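Local coordinates for protein acetyltransferase (Vibrio fischeri, PDB 3JVN) that probably transfers acyl groups, most likely acetyl, from a coenzyme A thioester to an acceptor not yet known, as a member of the GNAT acetyltransferase family, at residues L19-K22 against L23-H27; L109-R112 against I113-E116. All blocks are in the same frame, centred on the assembly; numbering follows the deposited sequence.

Overall arrangement
From the N terminus the chain forms edge strand 4-7 and then helix 13-30, which carries contact 1. Strands 56-62, 67-79 and 86-96 follow as an antiparallel run, and helix 105-118, which carries contact 2, leads into strand 124-127, parallel to 86-96. Each contact joins adjoining turns of a single helix, so neither closes a loop, and the two follow one another along the chain without nesting or crossing. The centres of contacts 1 and 2 are about 22 Å apart, on opposite sides of the chain's centre; their nearest atoms are about 9 Å apart. Strands 67-79 and 86-96 are common ground: side chains of both contacts touch them, one helix being N-terminal to these strands and the other C-terminal.

Contact 1. Residues L19-K22 against L23-H27; sequences LMYK and LHDEH
M20 and H24, one helical turn apart, run side by side and point the same way from helix 13-30. The selenomethionine has CG anti to its backbone nitrogen (chi1 -174°) and then bends at chi2 and chi3, which brings CG of M20 to 3.7 Å from CE1 of H24. SE of M20 lies 4.5 Å from the centroid of the H24 ring and 44° off the ring normal, an oblique selenium counterpart of a Met-aromatic contact. M20 O sits over one face of the same ring, displaced toward the rim; its 3.3 Å separation from ND1 of H24 has too poor an angle for a hydrogen bond. That carbonyl instead accepts the backbone N-H of H24, at 3.1 Å from H24 N to M20 O and nearly straight.

Y21 and D25 also lie side by side, pointing the same way, with ring and carboxylate planes 31° apart. OH of Y21 stays 3.9 Å from OD1 of D25, and the carboxylate oxygen approaches the ring obliquely. On the next flank, E26 extends beyond CG past the backbone carbonyl of K22, CG of E26 being 3.1 Å from K22 O, while E26 N donates to that oxygen in an almost linear bond. L23 packs against E93 and Y95 of strand 86-96, and L19 rests on I67 and F70 of strand 67-79.

The successive i to i+4 bonds are those of a regular alpha-helix. Polar ends reach the sheet through H24 and E26, where E26 OE1 is hydrogen-bonded to Y95 and H24 NE2 to E93; the latter bond ties the imidazole to strand 86-96 and probably limits its rotation.

Contact 2. Residues L109-R112 against I113-E116; sequences LMMR and IEQE. With SO4 (sulfate ion), chain B.
R112 takes the amide oxygen of Q115 over one face of its guanidinium, OE1 of Q115 standing 3.5 Å above the plane, over the centre of the group. The guanidinium and amide planes are 47° apart, and Q115 arrives on an extended chain. E116 meets the same group at its edge: CG of E116 approaches NH1 of R112 to 3.2 Å, and the two side chains point the same way. Its carboxylate makes no ion pair here, NH2 of R112 and OE2 of E116 being 4.7 Å apart.

Two N-H groups of R112 are hydrogen-bonded to a sulfate ion, probably from the crystallisation liquor, lying at the guanidinium edge. NE of R112 donates to O4 of the sulfate at 2.9 Å and its NH2 to O2 at 2.6 Å, the latter at 165°, which should hold the guanidinium's rotation in this crystal. The anion is also bound by the backbone N of R7, at edge strand 4-7.

Helix 105-118 is the crossover helix of a beta-alpha-beta unit between parallel strands 86-96 and 124-127, part of the GNAT fold. Its sheet-facing flank carries L109, M110 and I113 onto I71 of strand 67-79, with L109 and M110 also on L94 and M110 and I113 on I91. Along it, CE of M110 lies 4.3 Å from CG2 of I113. I113 turns CG1 away from its own N (chi1 -172°), which puts CG2 on the side of the preceding turn. I113 N donates to L109 O at 3.1 Å, whereas the bonds of Q115 N to M111 O and R112 O are weak.

Contact 1. Residues L19-K22 against L23-H27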
# COMPACT_ATOMS: atom_id res chain seq x y z
N LEU A 19 23.49 7.92 16.42
CA LEU A 19 22.21 8.60 16.27
C LEU A 19 21.08 7.57 16.19
O LEU A 19 19.95 7.83 16.60
CB LEU A 19 22.19 9.49 15.02
CG LEU A 19 23.24 10.59 14.90
CD1 LEU A 19 23.27 11.15 13.47
CD2 LEU A 19 22.95 11.68 15.90
N MSE A 20 21.40 6.40 15.64
CA MSE A 20 20.42 5.32 15.51
C MSE A 20 20.14 4.83 16.93
O MSE A 20 19.02 4.44 17.26
CB MSE A 20 21.00 4.18 14.65
CG MSE A 20 20.02 3.04 14.32
SE MSE A 20 18.59 3.51 13.05
CE MSE A 20 19.69 3.99 11.53
N TYR A 21 21.17 4.88 17.77
CA TYR A 21 21.06 4.46 19.17
C TYR A 21 20.27 5.51 19.96
O TYR A 21 19.40 5.17 20.76
CB TYR A 21 22.45 4.30 19.78
CG TYR A 21 22.41 4.03 21.26
CD1 TYR A 21 22.01 2.79 21.75
CD2 TYR A 21 22.74 5.02 22.18
CE1 TYR A 21 21.93 2.55 23.12
CE2 TYR A 21 22.67 4.80 23.55
CZ TYR A 21 22.26 3.56 24.01
OH TYR A 21 22.19 3.33 25.37
N LYS A 22 20.59 6.78 19.73
CA LYS A 22 19.89 7.86 20.41
C LYS A 22 18.40 7.78 20.07
O LYS A 22 17.55 7.93 20.95
CB LYS A 22 20.44 9.23 19.98
CG LYS A 22 21.78 9.62 20.59
CD LYS A 22 22.19 11.01 20.10
CE LYS A 22 23.33 11.65 20.91
NZ LYS A 22 24.66 11.00 20.73
N LEU A 23 18.09 7.53 18.80
CA LEU A 23 16.70 7.42 18.34
C LEU A 23 15.98 6.32 19.12
O LEU A 23 14.96 6.58 19.78
CB LEU A 23 16.63 7.09 16.84
CG LEU A 23 15.22 6.87 16.26
CD1 LEU A 23 14.36 8.10 16.53
CD2 LEU A 23 15.28 6.59 14.76
N HIS A 24 16.50 5.11 19.02
CA HIS A 24 15.90 3.97 19.70
C HIS A 24 15.84 4.16 21.20
O HIS A 24 14.90 3.69 21.84
CB HIS A 24 16.68 2.71 19.37
CG HIS A 24 16.60 2.32 17.93
ND1 HIS A 24 17.51 1.48 17.33
CD2 HIS A 24 15.71 2.66 16.96
CE1 HIS A 24 17.19 1.32 16.06
NE2 HIS A 24 16.10 2.03 15.81
N ASP A 25 16.82 4.85 21.76
CA ASP A 25 16.84 5.07 23.20
C ASP A 25 15.64 5.89 23.65
O ASP A 25 14.91 5.48 24.55
CB ASP A 25 18.12 5.79 23.61
CG ASP A 25 18.29 5.83 25.12
OD1 ASP A 25 18.58 4.77 25.70
OD2 ASP A 25 18.11 6.90 25.72
N GLU A 26 15.46 7.05 23.03
CA GLU A 26 14.35 7.93 23.35
C GLU A 26 13.02 7.22 23.11
O GLU A 26 12.02 7.51 23.77
CB GLU A 26 14.44 9.21 22.51
CG GLU A 26 15.79 9.93 22.61
CD GLU A 26 15.95 11.06 21.60
OE1 GLU A 26 17.08 11.61 21.49
OE2 GLU A 26 14.96 11.41 20.91
N HIS A 27 13.00 6.28 22.17
CA HIS A 27 11.79 5.53 21.86
C HIS A 27 11.34 4.74 23.08
O HIS A 27 10.17 4.77 23.46
CB HIS A 27 12.05 4.59 20.67
CG HIS A 27 11.64 5.15 19.34
ND1 HIS A 27 11.53 6.51 19.11
CD2 HIS A 27 11.32 4.54 18.18
CE1 HIS A 27 11.15 6.70 17.86
NE2 HIS A 27 11.02 5.53 17.27

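Contact 2. Residues L109-R112 against I113-E116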
# COMPACT_ATOMS: atom_id res chain seq x y z
N LEU A 109 14.40 17.08 5.37
CA LEU A 109 14.76 15.67 5.23
C LEU A 109 13.61 14.94 4.54
O LEU A 109 13.82 14.15 3.62
CB LEU A 109 15.04 15.04 6.60
CG LEU A 109 16.35 15.41 7.30
CD1 LEU A 109 16.34 14.85 8.71
CD2 LEU A 109 17.53 14.87 6.52
N MSE A 110 12.38 15.21 4.98
CA MSE A 110 11.20 14.61 4.37
C MSE A 110 11.09 15.12 2.94
O MSE A 110 10.56 14.44 2.06
CB MSE A 110 9.94 15.01 5.14
CG MSE A 110 9.63 14.17 6.38
SE MSE A 110 9.11 12.33 5.93
CE MSE A 110 8.18 12.71 4.26
N MSE A 111 11.59 16.34 2.74
CA MSE A 111 11.56 17.00 1.44
C MSE A 111 12.49 16.29 0.46
O MSE A 111 12.17 16.11 -0.72
CB MSE A 111 12.00 18.46 1.59
CG MSE A 111 11.08 19.47 0.90
SE MSE A 111 9.32 19.59 1.72
CE MSE A 111 8.38 18.27 0.64
N ARG A 112 13.65 15.90 0.97
CA ARG A 112 14.64 15.21 0.15
C ARG A 112 14.15 13.82 -0.26
O ARG A 112 14.09 13.51 -1.45
CB ARG A 112 15.96 15.09 0.93
CG ARG A 112 17.09 14.46 0.13
CD ARG A 112 17.56 15.38 -1.00
NE ARG A 112 18.50 14.72 -1.91
CZ ARG A 112 18.21 13.65 -2.64
NH1 ARG A 112 17.00 13.10 -2.59
NH2 ARG A 112 19.13 13.13 -3.44
N ILE A 113 13.80 12.99 0.72
CA ILE A 113 13.35 11.64 0.39
C ILE A 113 12.19 11.61 -0.60
O ILE A 113 12.13 10.71 -1.45
CB ILE A 113 13.00 10.83 1.67
CG1 ILE A 113 12.73 9.37 1.28
CG2 ILE A 113 11.81 11.44 2.40
CD1 ILE A 113 12.85 8.36 2.42
N GLU A 114 11.29 12.58 -0.51
CA GLU A 114 10.14 12.65 -1.43
C GLU A 114 10.62 13.05 -2.83
O GLU A 114 10.01 12.68 -3.82
CB GLU A 114 9.12 13.67 -0.94
CG GLU A 114 8.50 13.39 0.42
CD GLU A 114 7.54 14.49 0.86
OE1 GLU A 114 7.05 14.45 2.01
OE2 GLU A 114 7.27 15.40 0.05
N GLN A 115 11.70 13.80 -2.91
CA GLN A 115 12.22 14.20 -4.20
C GLN A 115 12.58 12.95 -4.99
O GLN A 115 12.11 12.76 -6.10
CB GLN A 115 13.45 15.07 -4.02
CG GLN A 115 13.98 15.69 -5.30
CD GLN A 115 15.33 16.36 -5.07
OE1 GLN A 115 16.34 15.68 -4.90
NE2 GLN A 115 15.34 17.69 -5.06
N GLU A 116 13.42 12.10 -4.39
CA GLU A 116 13.84 10.85 -5.03
C GLU A 116 12.65 9.92 -5.24
O GLU A 116 12.58 9.21 -6.25
CB GLU A 116 14.89 10.16 -4.17
CG GLU A 116 16.31 10.60 -4.49
CD GLU A 116 16.87 9.89 -5.71
OE1 GLU A 116 17.19 8.69 -5.61
OE2 GLU A 116 16.98 10.54 -6.78
S SO4 B . 22.30 14.56 -2.72
O1 SO4 B . 23.25 13.64 -2.05
O2 SO4 B . 21.60 13.84 -3.79
O3 SO4 B . 23.06 15.68 -3.32
O4 SO4 B . 21.33 15.10 -1.74